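Local coordinates for protein kinase (Staphylococcus aureus subsp. aureus Mu50, PDB 3PY9), which probably phosphorylates serine and threonine residues inside the cell and binds muropeptides through an extracellular region of PASTA domains, at residues A[35-40]-A[46-51]; A[148-153]-A[187-192]; A[261-266]-A[273-278]. All blocks are in the same frame, centred on the assembly; numbering follows the deposited sequence.

How the contacts relate
From the N terminus, the chain makes three short- and mid-range closures, in series and with no nesting or crossing. Contact 1 closes a five-residue loop in the PASTA domain 7-70, between the end of strand 30-37 and strand 47-51. Contact 2 spans 33 residues of the PASTA domain 144-205, helix 154-162 among them, and ties the loop before that helix to the turn leading into strand 191-194. Contact 3 closes a six-residue loop between strands 259-265 and 272-279, joining the two sheets of the C-terminal PASTA-like domain. The centres of contacts 1 and 2 lie 70 Å apart, those of contacts 2 and 3 37 Å, as expected of domains strung in an elongated chain.

Contact 1 (A[35-40]-A[46-51]); sequences SRSYSD and EIIKTT
Ile48 meets the peptide group between Ser37 and Tyr38, the flat group nearest to it: its CD1 methyl lies 3.4 Å from Ser37 O, beyond the oxygen and raised well to one side of the peptide plane. The Tyr38 ring is turned the other way and takes no part in this packing; it forms a cation-pi pair with Lys70, and its side chain lies about 7 Å from a bound europium ion. The same Ile48 methyl rests against two serines with one residue between them, its CD1 3.7 Å from Ser39 CB and 3.9 Å from Ser37 CB. Of the two serine side chains it is CB that meets the methyl; the hydroxyls turn to other partners. Ser37 OG makes a weak hydrogen bond to Tyr38 O (3.3 Å), whereas Ser39 OG bonds to the backbone N of Tyr42. Ile48 gets this far because its chain is stretched out (chi2 180°), with CG1 leaving CB opposite the carbonyl carbon. Ile48 itself has helix-like backbone angles (-96°/-38°), a local kink in strand 47-51. No hydrogen bond joins the segments, and the nearest CA atoms, Ser39 and Ile48, are 7.8 Å apart. The reason is the order of the sheet: strand 63-69 runs between the two, and residues 35, 37 and 39 bond by their backbones to residues from Val66 to Gly71. A single isoleucine methyl thus bridges from strand 47-51 to the end of strand 30-37 and the loop after it, at the margin of the three-stranded sheet which, with helix 17-26, makes up the helix-and-sheet fold of a PASTA domain.

Contact 2 (A[148-153]-A[187-192]); sequences DFEHKS and SPKGKS
Lys189 runs alongside Asp148 and across Glu150, and pairs with both carboxylates. Its NZ makes a salt bridge to Asp148 OD2 at 3.6 Å and a long one to Glu150 OE1, also 3.6 Å. A water completes the group: it accepts from Lys189 NZ (3.1 Å) and donates to Glu150 OE1 (2.7 Å) and Asp148 OD2, which probably compensates for the loose direct pairing. The methylenes next to the ammonium lie against the Glu150 carboxylate, Lys189 CE 3.4 Å from Glu150 OE2. A bend at the last torsion (chi4 81°) turns the ammonium toward Asp148 OD2, leaving it shared between the two acids. This network sits at the surface of a PASTA domain, where the loop between strand 143-146 and helix 154-162 meets the turn before strand 191-194. Asp148 is held by an Asx turn, its OD1 accepting from Glu150 N at 3.0 Å and 166°. A type II turn follows from Phe149 to Lys152, closed by Lys152 N to Phe149 O (2.9 Å). Glu150 is held chiefly by Gln186, whose backbone N donates to OE2, and the Gln186 side chain bonds to Phe149 N and Pro188 O, bracing both segments. Backbone bonds from Gly190 and Lys191 to Val146 tie the second segment to strand 143-146.

Contact 3 (A[261-266]-A[273-278]); sequences IDIPLR and ASYIVK
Ile263 sets its CD1 methyl on the face of the Tyr275 ring, 3.8 Å from the centroid and 19° off the ring normal, a CH-pi contact displaced toward the rim. The side chains cross at about a right angle, so the isoleucine meets the ring with its end. The same CD1 reaches Val277 CG2 at 3.9 Å, and the bump therefore fills the hollow between the tyrosine face and the valine, two residues that alternate along the strand. The ring is carried to this place by its first torsion, with CG between the backbone N and the carbonyl carbon (chi1 68°). Farther along, Leu265 fills a second, looser hollow. Its CD1 comes to the edge of the Tyr275 ring, 4.4 Å from Tyr275 CD1, while its CD2 rests 4.3 Å from Ser274 O. Leu265 CB faces the small Ala273, 4.4 Å from Ala273 CB. There the backbones draw closest: the CA atoms of Leu265 and Ala273 are 6.9 Å apart. No hydrogen bond crosses between the segments; the strands run nearly antiparallel, at 152°, and meet almost wholly through side chains. Each belongs to a different sheet, in the face-to-face manner of a beta-sandwich, consistent with the E-set assignment of this domain. Strand 259-265 is paired by its backbone with strand 217-223, and strand 272-279 lies between strands 233-241 and 282-290. Val237 and Ile239 of the former touch Ile263, Ile239 also touches Leu265, and Val289 of strand 282-290 packs against Leu265 and Ala273.

Contact 1 (A[35-40]-A[46-51])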
loop_
_atom_site.group_PDB
_atom_site.type_symbol
_atom_site.label_atom_id
_atom_site.label_comp_id
_atom_site.label_asym_id
_atom_site.label_seq_id
_atom_site.Cartn_x
_atom_site.Cartn_y
_atom_site.Cartn_z
ATOM N N SER A 35 -45.749 2.103 -23.474
ATOM C CA SER A 35 -44.709 1.188 -23.010
ATOM C C SER A 35 -43.415 1.953 -22.727
ATOM O O SER A 35 -43.274 3.127 -23.098
ATOM C CB SER A 35 -44.501 0.032 -23.991
ATOM O OG SER A 35 -44.306 0.501 -25.305
ATOM N N ARG A 36 -42.485 1.281 -22.052
ATOM C CA ARG A 36 -41.292 1.922 -21.488
ATOM C C ARG A 36 -40.035 1.195 -21.919
ATOM O O ARG A 36 -39.954 -0.036 -21.863
ATOM C CB ARG A 36 -41.387 1.954 -19.968
ATOM C CG ARG A 36 -42.409 2.952 -19.430
ATOM C CD ARG A 36 -42.959 2.527 -18.095
ATOM N NE ARG A 36 -42.051 2.862 -16.997
ATOM C CZ ARG A 36 -41.342 1.982 -16.286
ATOM N NH1 ARG A 36 -41.406 0.678 -16.547
ATOM N NH2 ARG A 36 -40.558 2.419 -15.303
ATOM N N SER A 37 -39.062 1.971 -22.378
ATOM C CA SER A 37 -37.821 1.420 -22.872
ATOM C C SER A 37 -36.660 2.259 -22.350
ATOM O O SER A 37 -36.760 3.482 -22.220
ATOM C CB SER A 37 -37.832 1.387 -24.404
ATOM O OG SER A 37 -36.617 0.865 -24.927
ATOM N N TYR A 38 -35.568 1.587 -22.013
ATOM C CA TYR A 38 -34.335 2.288 -21.686
ATOM C C TYR A 38 -33.837 3.089 -22.893
ATOM O O TYR A 38 -33.983 2.648 -24.039
ATOM C CB TYR A 38 -33.277 1.288 -21.237
ATOM C CG TYR A 38 -33.479 0.784 -19.825
ATOM C CD1 TYR A 38 -33.625 1.679 -18.753
ATOM C CD2 TYR A 38 -33.499 -0.587 -19.551
ATOM C CE1 TYR A 38 -33.794 1.221 -17.436
ATOM C CE2 TYR A 38 -33.668 -1.060 -18.238
ATOM C CZ TYR A 38 -33.816 -0.153 -17.192
ATOM O OH TYR A 38 -33.976 -0.623 -15.906
ATOM N N SER A 39 -33.279 4.269 -22.633
ATOM C CA SER A 39 -32.699 5.124 -23.675
ATOM C C SER A 39 -31.588 5.985 -23.090
ATOM O O SER A 39 -31.669 6.434 -21.951
ATOM C CB SER A 39 -33.773 6.028 -24.295
ATOM O OG SER A 39 -33.241 6.950 -25.230
ATOM N N ASP A 40 -30.555 6.220 -23.883
ATOM C CA ASP A 40 -29.496 7.147 -23.507
ATOM C C ASP A 40 -29.700 8.464 -24.265
ATOM O O ASP A 40 -29.322 9.545 -23.782
ATOM C CB ASP A 40 -28.126 6.527 -23.813
ATOM C CG ASP A 40 -27.994 5.105 -23.268
ATOM O OD1 ASP A 40 -28.056 4.923 -22.032
ATOM O OD2 ASP A 40 -27.835 4.166 -24.076
ATOM N N GLU A 46 -39.920 10.984 -21.761
ATOM C CA GLU A 46 -39.945 11.678 -23.014
ATOM C C GLU A 46 -40.304 10.547 -23.976
ATOM O O GLU A 46 -39.853 9.414 -23.801
ATOM C CB GLU A 46 -38.581 12.295 -23.429
ATOM C CG GLU A 46 -38.173 13.552 -22.690
ATOM C CD GLU A 46 -37.275 14.513 -23.494
ATOM O OE1 GLU A 46 -36.432 14.058 -24.295
ATOM O OE2 GLU A 46 -37.439 15.740 -23.294
ATOM N N ILE A 47 -41.122 10.826 -25.006
ATOM C CA ILE A 47 -41.444 9.860 -26.073
ATOM C C ILE A 47 -40.192 9.501 -26.893
ATOM O O ILE A 47 -39.497 10.375 -27.390
ATOM C CB ILE A 47 -42.519 10.399 -27.075
ATOM C CG1 ILE A 47 -43.811 10.915 -26.387
ATOM C CG2 ILE A 47 -42.833 9.378 -28.164
ATOM C CD1 ILE A 47 -44.391 10.051 -25.371
ATOM N N ILE A 48 -39.963 8.204 -27.062
ATOM C CA ILE A 48 -38.812 7.626 -27.753
ATOM C C ILE A 48 -39.161 7.301 -29.202
ATOM O O ILE A 48 -38.346 7.474 -30.107
ATOM C CB ILE A 48 -38.454 6.296 -27.033
ATOM C CG1 ILE A 48 -37.665 6.555 -25.756
ATOM C CG2 ILE A 48 -37.717 5.307 -27.919
ATOM C CD1 ILE A 48 -37.332 5.249 -25.058
ATOM N N LYS A 49 -40.395 6.831 -29.405
ATOM C CA LYS A 49 -40.819 6.157 -30.629
ATOM C C LYS A 49 -42.336 6.219 -30.653
ATOM O O LYS A 49 -42.964 6.238 -29.588
ATOM C CB LYS A 49 -40.395 4.684 -30.549
ATOM C CG LYS A 49 -40.396 3.885 -31.863
ATOM C CD LYS A 49 -39.044 3.941 -32.630
ATOM C CE LYS A 49 -38.801 5.291 -33.351
ATOM N NZ LYS A 49 -37.637 5.286 -34.305
ATOM N N THR A 50 -42.935 6.236 -31.848
ATOM C CA THR A 50 -44.381 6.022 -31.951
ATOM C C THR A 50 -44.723 4.968 -32.997
ATOM O O THR A 50 -43.930 4.690 -33.880
ATOM C CB THR A 50 -45.202 7.324 -32.209
ATOM O OG1 THR A 50 -44.893 7.864 -33.500
ATOM C CG2 THR A 50 -44.969 8.381 -31.098
ATOM N N THR A 51 -45.895 4.362 -32.845
ATOM C CA THR A 51 -46.478 3.507 -33.865
ATOM C C THR A 51 -47.922 3.921 -34.095
ATOM O O THR A 51 -48.735 3.831 -33.171
ATOM C CB THR A 51 -46.419 2.010 -33.496
ATOM O OG1 THR A 51 -45.069 1.672 -33.165
ATOM C CG2 THR A 51 -46.852 1.166 -34.680
#

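Contact 2 (A[148-153]-A[187-192])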
loop_
_atom_site.group_PDB
_atom_site.type_symbol
_atom_site.label_atom_id
_atom_site.label_comp_id
_atom_site.label_asym_id
_atom_site.label_seq_id
_atom_site.Cartn_x
_atom_site.Cartn_y
_atom_site.Cartn_z
ATOM N N ASP A 148 26.263 0.663 -5.872
ATOM C CA ASP A 148 27.181 -0.093 -5.026
ATOM C C ASP A 148 28.282 0.832 -4.564
ATOM O O ASP A 148 29.101 1.293 -5.361
ATOM C CB ASP A 148 27.758 -1.258 -5.821
ATOM C CG ASP A 148 28.593 -2.212 -4.983
ATOM O OD1 ASP A 148 28.990 -1.879 -3.833
ATOM O OD2 ASP A 148 28.860 -3.316 -5.516
ATOM N N PHE A 149 28.275 1.117 -3.270
ATOM C CA PHE A 149 29.233 2.024 -2.657
ATOM C C PHE A 149 30.244 1.290 -1.751
ATOM O O PHE A 149 30.893 1.922 -0.902
ATOM C CB PHE A 149 28.499 3.079 -1.827
ATOM C CG PHE A 149 27.927 4.241 -2.637
ATOM C CD1 PHE A 149 28.768 5.197 -3.209
ATOM C CD2 PHE A 149 26.544 4.397 -2.771
ATOM C CE1 PHE A 149 28.240 6.292 -3.920
ATOM C CE2 PHE A 149 26.008 5.473 -3.479
ATOM C CZ PHE A 149 26.854 6.422 -4.062
ATOM N N GLU A 150 30.378 -0.027 -1.907
ATOM C CA GLU A 150 31.285 -0.751 -1.024
ATOM C C GLU A 150 32.682 -0.160 -1.134
ATOM O O GLU A 150 33.142 0.126 -2.235
ATOM C CB GLU A 150 31.237 -2.264 -1.249
ATOM C CG GLU A 150 30.055 -2.896 -0.500
ATOM C CD GLU A 150 30.061 -4.421 -0.465
ATOM O OE1 GLU A 150 30.821 -5.065 -1.230
ATOM O OE2 GLU A 150 29.272 -4.977 0.324
ATOM N N HIS A 151 33.314 0.071 0.016
ATOM C CA HIS A 151 34.648 0.685 0.108
ATOM C C HIS A 151 34.699 2.152 -0.312
ATOM O O HIS A 151 35.784 2.671 -0.603
ATOM C CB HIS A 151 35.724 -0.097 -0.675
ATOM C CG HIS A 151 35.929 -1.505 -0.207
ATOM N ND1 HIS A 151 35.432 -1.980 0.987
ATOM C CD2 HIS A 151 36.613 -2.533 -0.764
ATOM C CE1 HIS A 151 35.774 -3.248 1.131
ATOM N NE2 HIS A 151 36.496 -3.607 0.085
ATOM N N LYS A 152 33.553 2.820 -0.366
ATOM C CA LYS A 152 33.539 4.261 -0.628
ATOM C C LYS A 152 33.045 4.991 0.622
ATOM O O LYS A 152 32.799 4.358 1.651
ATOM C CB LYS A 152 32.709 4.597 -1.881
ATOM C CG LYS A 152 33.257 3.988 -3.175
ATOM C CD LYS A 152 34.078 4.985 -4.004
ATOM C CE LYS A 152 35.210 4.255 -4.731
ATOM N NZ LYS A 152 35.942 5.055 -5.756
ATOM N N SER A 153 32.917 6.310 0.549
ATOM C CA SER A 153 32.485 7.087 1.714
ATOM C C SER A 153 31.012 6.855 2.036
ATOM O O SER A 153 30.144 6.972 1.153
ATOM C CB SER A 153 32.732 8.577 1.494
ATOM O OG SER A 153 31.843 9.342 2.290
ATOM N N SER A 187 23.975 -3.797 1.640
ATOM C CA SER A 187 22.929 -4.706 1.244
ATOM C C SER A 187 21.595 -3.965 1.207
ATOM O O SER A 187 21.199 -3.369 2.204
ATOM C CB SER A 187 22.862 -5.850 2.258
ATOM O OG SER A 187 21.908 -6.799 1.858
ATOM N N PRO A 188 20.904 -3.997 0.049
ATOM C CA PRO A 188 21.417 -4.510 -1.240
ATOM C C PRO A 188 22.340 -3.520 -1.960
ATOM O O PRO A 188 22.492 -2.381 -1.505
ATOM C CB PRO A 188 20.140 -4.743 -2.044
ATOM C CG PRO A 188 19.229 -3.681 -1.543
ATOM C CD PRO A 188 19.493 -3.593 -0.061
ATOM N N LYS A 189 22.945 -3.955 -3.068
ATOM C CA LYS A 189 23.866 -3.117 -3.871
ATOM C C LYS A 189 23.933 -3.712 -5.263
ATOM O O LYS A 189 23.714 -4.926 -5.415
ATOM C CB LYS A 189 25.297 -3.120 -3.260
ATOM C CG LYS A 189 25.986 -4.512 -3.369
ATOM C CD LYS A 189 27.216 -4.657 -2.476
ATOM C CE LYS A 189 27.686 -6.121 -2.485
ATOM N NZ LYS A 189 28.489 -6.351 -3.698
ATOM N N GLY A 190 24.249 -2.885 -6.256
ATOM C CA GLY A 190 24.497 -3.357 -7.630
ATOM C C GLY A 190 23.304 -3.962 -8.352
ATOM O O GLY A 190 23.449 -4.843 -9.223
ATOM N N LYS A 191 22.123 -3.446 -8.019
ATOM C CA LYS A 191 20.853 -4.122 -8.253
ATOM C C LYS A 191 19.755 -3.065 -8.214
ATOM O O LYS A 191 19.813 -2.181 -7.382
ATOM C CB LYS A 191 20.625 -5.046 -7.041
ATOM C CG LYS A 191 20.010 -6.380 -7.315
ATOM C CD LYS A 191 19.427 -6.993 -6.030
ATOM C CE LYS A 191 20.500 -7.600 -5.129
ATOM N NZ LYS A 191 19.954 -8.767 -4.321
ATOM N N SER A 192 18.744 -3.157 -9.081
ATOM C CA SER A 192 17.537 -2.378 -8.863
ATOM C C SER A 192 16.562 -3.077 -7.918
ATOM O O SER A 192 16.386 -4.274 -7.986
ATOM C CB SER A 192 16.857 -1.971 -10.179
ATOM O OG SER A 192 16.552 -3.084 -10.998
HETATM O O HOH W 1 31.030 -4.581 -3.830
#

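Contact 3 (A[261-266]-A[273-278])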
loop_
_atom_site.group_PDB
_atom_site.type_symbol
_atom_site.label_atom_id
_atom_site.label_comp_id
_atom_site.label_asym_id
_atom_site.label_seq_id
_atom_site.Cartn_x
_atom_site.Cartn_y
_atom_site.Cartn_z
ATOM N N ILE A 261 28.959 -12.899 39.319
ATOM C CA ILE A 261 29.269 -12.663 37.913
ATOM C C ILE A 261 30.025 -11.361 37.790
ATOM O O ILE A 261 29.727 -10.405 38.484
ATOM C CB ILE A 261 27.979 -12.707 37.037
ATOM C CG1 ILE A 261 27.931 -14.021 36.257
ATOM C CG2 ILE A 261 27.869 -11.533 36.063
ATOM C CD1 ILE A 261 27.536 -15.220 37.098
ATOM N N ASP A 262 31.025 -11.354 36.921
ATOM C CA ASP A 262 31.856 -10.179 36.720
ATOM C C ASP A 262 31.520 -9.562 35.377
ATOM O O ASP A 262 31.356 -10.265 34.385
ATOM C CB ASP A 262 33.335 -10.550 36.811
ATOM C CG ASP A 262 33.655 -11.358 38.052
ATOM O OD1 ASP A 262 33.202 -11.000 39.152
ATOM O OD2 ASP A 262 34.355 -12.371 37.928
ATOM N N ILE A 263 31.388 -8.243 35.356
ATOM C CA ILE A 263 30.994 -7.558 34.133
ATOM C C ILE A 263 32.019 -6.490 33.745
ATOM O O ILE A 263 32.031 -5.405 34.324
ATOM C CB ILE A 263 29.575 -6.965 34.237
ATOM C CG1 ILE A 263 28.549 -8.071 34.506
ATOM C CG2 ILE A 263 29.219 -6.267 32.955
ATOM C CD1 ILE A 263 27.242 -7.574 35.042
ATOM N N PRO A 264 32.911 -6.814 32.787
ATOM C CA PRO A 264 33.890 -5.826 32.332
ATOM C C PRO A 264 33.226 -4.662 31.581
ATOM O O PRO A 264 32.437 -4.886 30.643
ATOM C CB PRO A 264 34.798 -6.636 31.397
ATOM C CG PRO A 264 33.947 -7.771 30.934
ATOM C CD PRO A 264 33.075 -8.110 32.096
ATOM N N LEU A 265 33.538 -3.437 32.013
ATOM C CA LEU A 265 33.064 -2.212 31.351
ATOM C C LEU A 265 34.228 -1.283 30.963
ATOM O O LEU A 265 35.139 -1.037 31.768
ATOM C CB LEU A 265 32.075 -1.457 32.248
ATOM C CG LEU A 265 30.946 -2.234 32.931
ATOM C CD1 LEU A 265 30.361 -1.411 34.044
ATOM C CD2 LEU A 265 29.868 -2.637 31.938
ATOM N N ARG A 266 34.192 -0.775 29.731
ATOM C CA ARG A 266 35.176 0.215 29.283
ATOM C C ARG A 266 34.513 1.540 28.879
ATOM O O ARG A 266 33.675 1.594 27.970
ATOM C CB ARG A 266 36.088 -0.353 28.187
ATOM C CG ARG A 266 36.953 -1.520 28.652
ATOM C CD ARG A 266 38.290 -1.606 27.911
ATOM N NE ARG A 266 39.348 -2.176 28.761
ATOM C CZ ARG A 266 40.502 -2.703 28.330
ATOM N NH1 ARG A 266 40.794 -2.762 27.030
ATOM N NH2 ARG A 266 41.374 -3.185 29.216
ATOM N N ALA A 273 28.833 4.208 31.714
ATOM C CA ALA A 273 28.449 2.899 31.202
ATOM C C ALA A 273 27.446 2.285 32.175
ATOM O O ALA A 273 27.323 2.742 33.308
ATOM C CB ALA A 273 29.660 2.008 31.048
ATOM N N SER A 274 26.723 1.267 31.725
ATOM C CA SER A 274 25.751 0.587 32.561
ATOM C C SER A 274 25.604 -0.899 32.178
ATOM O O SER A 274 25.931 -1.307 31.045
ATOM C CB SER A 274 24.395 1.312 32.506
ATOM O OG SER A 274 23.850 1.367 31.193
ATOM N N TYR A 275 25.138 -1.702 33.138
ATOM C CA TYR A 275 24.742 -3.079 32.859
ATOM C C TYR A 275 23.344 -3.393 33.363
ATOM O O TYR A 275 22.902 -2.849 34.388
ATOM C CB TYR A 275 25.741 -4.079 33.430
ATOM C CG TYR A 275 25.806 -4.146 34.939
ATOM C CD1 TYR A 275 26.855 -3.547 35.623
ATOM C CD2 TYR A 275 24.832 -4.836 35.686
ATOM C CE1 TYR A 275 26.940 -3.613 37.010
ATOM C CE2 TYR A 275 24.895 -4.897 37.064
ATOM C CZ TYR A 275 25.963 -4.288 37.723
ATOM O OH TYR A 275 26.063 -4.338 39.096
ATOM N N ILE A 276 22.651 -4.244 32.619
ATOM C CA ILE A 276 21.430 -4.873 33.087
ATOM C C ILE A 276 21.675 -6.363 33.083
ATOM O O ILE A 276 22.230 -6.892 32.129
ATOM C CB ILE A 276 20.225 -4.646 32.143
ATOM C CG1 ILE A 276 20.140 -3.193 31.656
ATOM C CG2 ILE A 276 18.948 -5.138 32.789
ATOM C CD1 ILE A 276 19.419 -2.275 32.574
ATOM N N VAL A 277 21.232 -7.031 34.144
ATOM C CA VAL A 277 21.254 -8.484 34.234
ATOM C C VAL A 277 19.815 -8.963 34.389
ATOM O O VAL A 277 19.173 -8.671 35.399
ATOM C CB VAL A 277 22.036 -8.975 35.468
ATOM C CG1 VAL A 277 21.991 -10.492 35.549
ATOM C CG2 VAL A 277 23.489 -8.475 35.466
ATOM N N LYS A 278 19.343 -9.722 33.407
ATOM C CA LYS A 278 18.035 -10.383 33.444
ATOM C C LYS A 278 18.156 -11.892 33.660
ATOM O O LYS A 278 19.154 -12.501 33.255
ATOM C CB LYS A 278 17.280 -10.131 32.144
ATOM C CG LYS A 278 17.093 -8.660 31.821
ATOM C CD LYS A 278 16.176 -8.505 30.631
ATOM C CE LYS A 278 16.032 -7.065 30.220
ATOM N NZ LYS A 278 15.267 -7.023 28.951
#